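Side-chain contacts in diguanylate cyclase DosC (PDB 4ZVA), which makes the second messenger cyclic di-GMP from GTP under the control of oxygen, which it senses through a heme-binding globin domain: residues Ala90-His93 and Ala94-Ile98; Gly97-Val100 and Glu101-Glu104. One frame throughout, in Å; residues are numbered along the deposited sequence.

Contacts 1 and 2 follow one another along the chain and share G97 and I98, their centres about 9 Å apart. Contact 1 is the last two turns of helix 79-96 and its C-terminal cap; contact 2 is the short turn after it and the first turn of helix 100-119. Both lie on the same side of the chain's centre and touch the heme. They also meet directly: V103 CG2 packs 3.7 Å from H93 ND1. Because contact 2 also reaches the second subunit, the start of helix 100-119 lies between the iron ligand and that subunit, a position that would be consistent with a part in relaying the heme state.

Contact 1 of 2, residues Ala90-His93 and Ala94-Ile98; sequences AEVH and ARIGI. With HEM (protoporphyrin IX containing Fe), chain C.
The H93 ring is approached obliquely by I98, whose CD1 methyl lies 3.7 Å from H93 CD2, while porphyrin C4C sits in the ring plane at its edge. The other flat group, the R95 guanidinium, has the backbone carbon C of E91 over one face. Its plane stands 78° from the E91 carboxylate although the two side chains run alongside each other; the salt bridge from R95 NH2 to E91 OE1, 3.4 Å long, is a weak, bent hydrogen bond. H93 NE2 binds the heme iron at 2.2 Å, and M146 of helix 125-147 and V103 of helix 100-119 also touch this histidine. V92 and I96, one turn apart and pointing the same way, meet through V92 CG1 and I96 CD1 at 4.1 Å. With CG1 anti to the backbone N (chi1 177°), V92 sets this methyl 3.9 Å from the heme meso carbon CHA and turns CG2 to the carboxyl carbon CGD of one propionate. I96 CD1 reaches CAA, the first carbon of the other, at 3.6 Å, and I98 CD1 comes to 3.4 Å from meso carbon CHB. Cutting V92 back to an alanine would probably open a gap beside CHA and leave I96 CD1 and propionate carbon CGD without their methyl neighbours. Helical bonds join A94 N to A90 O, R95 N to E91 O and I96 N to V92 O. The helix closes in a Schellman motif with G97 as C-prime residue: I98 N gives H93 O an almost straight bond (3.0 Å, 175° at the hydrogen), and G97 N pairs with A94 O. G97 N also makes the bent helical bond to H93 O, which accepts twice. H93 gives its ring to the iron and its carbonyl to the cap, tying iron ligand to helix end.

Contact 2 of 2, residues Gly97-Val100 and Glu101-Glu104; sequences GIPV and EIVE. With HEM (protoporphyrin IX containing Fe), chain C.
I98 presses its CG2 methyl on the first turn of helix 100-119, touching I102 CG2 at 3.7 Å and V103 CG2 at 3.8 Å and crossing both side chains at about a right angle. P99, at the N-cap position, follows with its ring alongside I102, CG to CG1 at 3.7 Å, and with F50 against it. Its other neighbour, E101, leaves the backbone facing away, but with CG wedged between backbone N and carbonyl carbon (chi1 72°) and the chain bent again at chi2 (-84°), the carboxylate returns to the proline, OE2 lying 3.1 Å from P99 CB. The P99 carbonyl opens the helical bonding: V103 N bonds to P99 O at 3.1 Å, in the carbonyl plane, and I102 N adds a weak bond. V100 O continues the helical pattern by accepting E104 N at 2.9 Å. The buried E104 side chain belongs to the dimer interface: its OE2 hydrogen-bonds T147 of the second subunit, and it lies close to E104 of that subunit, a pairing of like charges that may raise the affinity of one carboxylate for a proton. R148 of the second subunit packs on E101 and I102. Toward the heme, I102 CG2 meets the vinyl carbon CBB at 3.4 Å, with I102 O also beside that carbon. A helix that ends just after the histidine ligand of the iron, a tight turn, and a new helix whose first residues line the same pocket correspond to the FG corner of the globin fold, on the proximal side of the heme.

Contact 1 of 2, residues Ala90-His93 and Ala94-Ile98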
loop_
_atom_site.group_PDB
_atom_site.type_symbol
_atom_site.label_atom_id
_atom_site.label_comp_id
_atom_site.label_asym_id
_atom_site.label_seq_id
_atom_site.Cartn_x
_atom_site.Cartn_y
_atom_site.Cartn_z
ATOM N N ALA A 90 12.281 6.368 11.056
ATOM C CA ALA A 90 13.181 6.368 9.912
ATOM C C ALA A 90 14.631 6.461 10.374
ATOM O O ALA A 90 15.499 5.751 9.867
ATOM C CB ALA A 90 12.843 7.512 8.973
ATOM N N GLU A 91 14.881 7.337 11.346
ATOM C CA GLU A 91 16.210 7.490 11.931
ATOM C C GLU A 91 16.705 6.178 12.533
ATOM O O GLU A 91 17.845 5.774 12.309
ATOM C CB GLU A 91 16.208 8.581 13.006
ATOM C CG GLU A 91 15.919 9.985 12.492
ATOM C CD GLU A 91 15.778 11.000 13.616
ATOM O OE1 GLU A 91 16.022 10.631 14.785
ATOM O OE2 GLU A 91 15.424 12.164 13.333
ATOM N N VAL A 92 15.836 5.517 13.294
ATOM C CA VAL A 92 16.170 4.244 13.925
ATOM C C VAL A 92 16.494 3.177 12.883
ATOM O O VAL A 92 17.483 2.452 13.009
ATOM C CB VAL A 92 15.020 3.744 14.822
ATOM C CG1 VAL A 92 15.357 2.382 15.414
ATOM C CG2 VAL A 92 14.736 4.748 15.926
ATOM N N HIS A 93 15.653 3.084 11.856
ATOM C CA HIS A 93 15.865 2.138 10.765
ATOM C C HIS A 93 17.167 2.428 10.023
ATOM O O HIS A 93 17.873 1.510 9.603
ATOM C CB HIS A 93 14.690 2.176 9.784
ATOM C CG HIS A 93 13.443 1.521 10.299
ATOM N ND1 HIS A 93 12.207 1.729 9.730
ATOM C CD2 HIS A 93 13.247 0.668 11.332
ATOM C CE1 HIS A 93 11.299 1.027 10.388
ATOM N NE2 HIS A 93 11.901 0.377 11.363
ATOM N N ALA A 94 17.478 3.711 9.864
ATOM C CA ALA A 94 18.700 4.129 9.185
ATOM C C ALA A 94 19.950 3.732 9.968
ATOM O O ALA A 94 20.914 3.228 9.393
ATOM C CB ALA A 94 18.682 5.633 8.944
ATOM N N ARG A 95 19.927 3.954 11.280
ATOM C CA ARG A 95 21.082 3.657 12.124
ATOM C C ARG A 95 21.389 2.165 12.165
ATOM O O ARG A 95 22.549 1.760 12.081
ATOM C CB ARG A 95 20.856 4.173 13.548
ATOM C CG ARG A 95 20.738 5.683 13.658
ATOM C CD ARG A 95 20.754 6.135 15.112
ATOM N NE ARG A 95 20.376 7.539 15.245
ATOM C CZ ARG A 95 19.186 7.956 15.669
ATOM N NH1 ARG A 95 18.253 7.074 16.007
ATOM N NH2 ARG A 95 18.928 9.254 15.757
ATOM N N ILE A 96 20.346 1.353 12.293
ATOM C CA ILE A 96 20.501 -0.097 12.316
ATOM C C ILE A 96 20.990 -0.613 10.963
ATOM O O ILE A 96 21.729 -1.595 10.889
ATOM C CB ILE A 96 19.180 -0.789 12.710
ATOM C CG1 ILE A 96 18.714 -0.283 14.074
ATOM C CG2 ILE A 96 19.344 -2.300 12.742
ATOM C CD1 ILE A 96 17.511 -1.013 14.620
ATOM N N GLY A 97 20.591 0.067 9.892
ATOM C CA GLY A 97 21.001 -0.322 8.556
ATOM C C GLY A 97 19.986 -1.211 7.865
ATOM O O GLY A 97 20.347 -2.186 7.203
ATOM N N ILE A 98 18.711 -0.876 8.027
ATOM C CA ILE A 98 17.627 -1.647 7.429
ATOM C C ILE A 98 17.241 -1.092 6.059
ATOM O O ILE A 98 16.859 0.073 5.944
ATOM C CB ILE A 98 16.389 -1.656 8.338
ATOM C CG1 ILE A 98 16.773 -2.120 9.742
ATOM C CG2 ILE A 98 15.298 -2.537 7.746
ATOM C CD1 ILE A 98 15.651 -2.031 10.735
HETATM C CHA HEM C . 12.266 0.071 15.450
HETATM C CHB HEM C . 13.216 -3.653 12.491
HETATM C CHC HEM C . 9.476 -2.308 9.734
HETATM C CHD HEM C . 7.940 0.664 13.235
HETATM C C1A HEM C . 12.838 -1.069 14.926
HETATM C C2A HEM C . 13.926 -1.846 15.494
HETATM C C3A HEM C . 14.176 -2.867 14.672
HETATM C C4A HEM C . 13.268 -2.781 13.553
HETATM C CMA HEM C . 15.250 -3.958 14.869
HETATM C CAA HEM C . 14.672 -1.570 16.819
HETATM C CBA HEM C . 13.684 -1.594 17.981
HETATM C CGA HEM C . 14.430 -1.630 19.285
HETATM O O1A HEM C . 15.565 -2.174 19.315
HETATM O O2A HEM C . 13.880 -1.122 20.295
HETATM C C1B HEM C . 12.270 -3.633 11.495
HETATM C C2B HEM C . 12.129 -4.612 10.437
HETATM C C3B HEM C . 11.089 -4.236 9.668
HETATM C C4B HEM C . 10.550 -3.014 10.227
HETATM C CMB HEM C . 13.059 -5.841 10.290
HETATM C CAB HEM C . 10.479 -4.899 8.406
HETATM C CBB HEM C . 10.884 -6.060 7.885
HETATM C C1C HEM C . 8.683 -1.456 10.469
HETATM C C2C HEM C . 7.341 -1.029 10.130
HETATM C C3C HEM C . 6.914 -0.199 11.103
HETATM C C4C HEM C . 7.979 -0.088 12.081
HETATM C CMC HEM C . 6.602 -1.492 8.853
HETATM C CAC HEM C . 5.563 0.545 11.258
HETATM C CBC HEM C . 4.523 0.411 10.428
HETATM C C1D HEM C . 8.953 0.796 14.163
HETATM C C2D HEM C . 8.894 1.627 15.345
HETATM C C3D HEM C . 10.249 1.440 16.044
HETATM C C4D HEM C . 10.987 0.521 15.206
HETATM C CMD HEM C . 7.701 2.499 15.797
HETATM C CAD HEM C . 10.750 2.091 17.354
HETATM C CBD HEM C . 10.781 3.609 17.193
HETATM C CGD HEM C . 11.625 4.230 18.275
HETATM O O1D HEM C . 11.554 5.474 18.447
HETATM O O2D HEM C . 12.367 3.485 18.966
HETATM N NA HEM C . 12.466 -1.670 13.738
HETATM N NB HEM C . 11.292 -2.671 11.339
HETATM N NC HEM C . 9.039 -0.864 11.663
HETATM N ND HEM C . 10.195 0.170 14.116
HETATM FE FE HEM C . 10.862 -1.074 12.581
#

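Contact 2 of 2, residues Gly97-Val100 and Glu101-Glu104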
loop_
_atom_site.group_PDB
_atom_site.type_symbol
_atom_site.label_atom_id
_atom_site.label_comp_id
_atom_site.label_asym_id
_atom_site.label_seq_id
_atom_site.Cartn_x
_atom_site.Cartn_y
_atom_site.Cartn_z
ATOM N N GLY A 97 20.591 0.067 9.892
ATOM C CA GLY A 97 21.001 -0.322 8.556
ATOM C C GLY A 97 19.986 -1.211 7.865
ATOM O O GLY A 97 20.347 -2.186 7.203
ATOM N N ILE A 98 18.711 -0.876 8.027
ATOM C CA ILE A 98 17.627 -1.647 7.429
ATOM C C ILE A 98 17.241 -1.092 6.059
ATOM O O ILE A 98 16.859 0.073 5.944
ATOM C CB ILE A 98 16.389 -1.656 8.338
ATOM C CG1 ILE A 98 16.773 -2.120 9.742
ATOM C CG2 ILE A 98 15.298 -2.537 7.746
ATOM C CD1 ILE A 98 15.651 -2.031 10.735
ATOM N N PRO A 99 17.335 -1.934 5.017
ATOM C CA PRO A 99 17.028 -1.549 3.634
ATOM C C PRO A 99 15.587 -1.073 3.462
ATOM O O PRO A 99 14.692 -1.558 4.153
ATOM C CB PRO A 99 17.268 -2.842 2.847
ATOM C CG PRO A 99 18.185 -3.646 3.702
ATOM C CD PRO A 99 17.790 -3.331 5.109
ATOM N N VAL A 100 15.378 -0.128 2.549
ATOM C CA VAL A 100 14.060 0.449 2.313
ATOM C C VAL A 100 13.048 -0.606 1.866
ATOM O O VAL A 100 11.875 -0.552 2.238
ATOM C CB VAL A 100 14.122 1.568 1.253
ATOM C CG1 VAL A 100 12.784 2.289 1.158
ATOM C CG2 VAL A 100 15.230 2.551 1.589
ATOM N N GLU A 101 13.505 -1.568 1.071
ATOM C CA GLU A 101 12.618 -2.609 0.567
ATOM C C GLU A 101 12.269 -3.614 1.662
ATOM O O GLU A 101 11.279 -4.339 1.558
ATOM C CB GLU A 101 13.246 -3.326 -0.633
ATOM C CG GLU A 101 14.412 -4.241 -0.297
ATOM C CD GLU A 101 15.733 -3.502 -0.205
ATOM O OE1 GLU A 101 15.752 -2.276 -0.446
ATOM O OE2 GLU A 101 16.755 -4.149 0.102
ATOM N N ILE A 102 13.082 -3.653 2.711
ATOM C CA ILE A 102 12.786 -4.495 3.863
ATOM C C ILE A 102 11.699 -3.839 4.709
ATOM O O ILE A 102 10.786 -4.509 5.196
ATOM C CB ILE A 102 14.047 -4.750 4.716
ATOM C CG1 ILE A 102 15.044 -5.603 3.934
ATOM C CG2 ILE A 102 13.692 -5.449 6.014
ATOM C CD1 ILE A 102 14.502 -6.961 3.551
ATOM N N VAL A 103 11.790 -2.523 4.859
ATOM C CA VAL A 103 10.778 -1.758 5.577
ATOM C C VAL A 103 9.456 -1.777 4.816
ATOM O O VAL A 103 8.394 -1.989 5.405
ATOM C CB VAL A 103 11.225 -0.300 5.801
ATOM C CG1 VAL A 103 10.131 0.492 6.496
ATOM C CG2 VAL A 103 12.508 -0.263 6.614
ATOM N N GLU A 104 9.529 -1.564 3.503
ATOM C CA GLU A 104 8.347 -1.601 2.647
ATOM C C GLU A 104 7.644 -2.951 2.742
ATOM O O GLU A 104 6.416 -3.020 2.781
ATOM C CB GLU A 104 8.723 -1.308 1.193
ATOM C CG GLU A 104 7.538 -1.330 0.241
ATOM C CD GLU A 104 7.956 -1.339 -1.216
ATOM O OE1 GLU A 104 8.513 -0.326 -1.687
ATOM O OE2 GLU A 104 7.725 -2.367 -1.889
HETATM C CHA HEM C . 12.266 0.071 15.450
HETATM C CHB HEM C . 13.216 -3.653 12.491
HETATM C CHC HEM C . 9.476 -2.308 9.734
HETATM C CHD HEM C . 7.940 0.664 13.235
HETATM C C1A HEM C . 12.838 -1.069 14.926
HETATM C C2A HEM C . 13.926 -1.846 15.494
HETATM C C3A HEM C . 14.176 -2.867 14.672
HETATM C C4A HEM C . 13.268 -2.781 13.553
HETATM C CMA HEM C . 15.250 -3.958 14.869
HETATM C CAA HEM C . 14.672 -1.570 16.819
HETATM C CBA HEM C . 13.684 -1.594 17.981
HETATM C CGA HEM C . 14.430 -1.630 19.285
HETATM O O1A HEM C . 15.565 -2.174 19.315
HETATM O O2A HEM C . 13.880 -1.122 20.295
HETATM C C1B HEM C . 12.270 -3.633 11.495
HETATM C C2B HEM C . 12.129 -4.612 10.437
HETATM C C3B HEM C . 11.089 -4.236 9.668
HETATM C C4B HEM C . 10.550 -3.014 10.227
HETATM C CMB HEM C . 13.059 -5.841 10.290
HETATM C CAB HEM C . 10.479 -4.899 8.406
HETATM C CBB HEM C . 10.884 -6.060 7.885
HETATM C C1C HEM C . 8.683 -1.456 10.469
HETATM C C2C HEM C . 7.341 -1.029 10.130
HETATM C C3C HEM C . 6.914 -0.199 11.103
HETATM C C4C HEM C . 7.979 -0.088 12.081
HETATM C CMC HEM C . 6.602 -1.492 8.853
HETATM C CAC HEM C . 5.563 0.545 11.258
HETATM C CBC HEM C . 4.523 0.411 10.428
HETATM C C1D HEM C . 8.953 0.796 14.163
HETATM C C2D HEM C . 8.894 1.627 15.345
HETATM C C3D HEM C . 10.249 1.440 16.044
HETATM C C4D HEM C . 10.987 0.521 15.206
HETATM C CMD HEM C . 7.701 2.499 15.797
HETATM C CAD HEM C . 10.750 2.091 17.354
HETATM C CBD HEM C . 10.781 3.609 17.193
HETATM C CGD HEM C . 11.625 4.230 18.275
HETATM O O1D HEM C . 11.554 5.474 18.447
HETATM O O2D HEM C . 12.367 3.485 18.966
HETATM N NA HEM C . 12.466 -1.670 13.738
HETATM N NB HEM C . 11.292 -2.671 11.339
HETATM N NC HEM C . 9.039 -0.864 11.663
HETATM N ND HEM C . 10.195 0.170 14.116
HETATM FE FE HEM C . 10.862 -1.074 12.581
#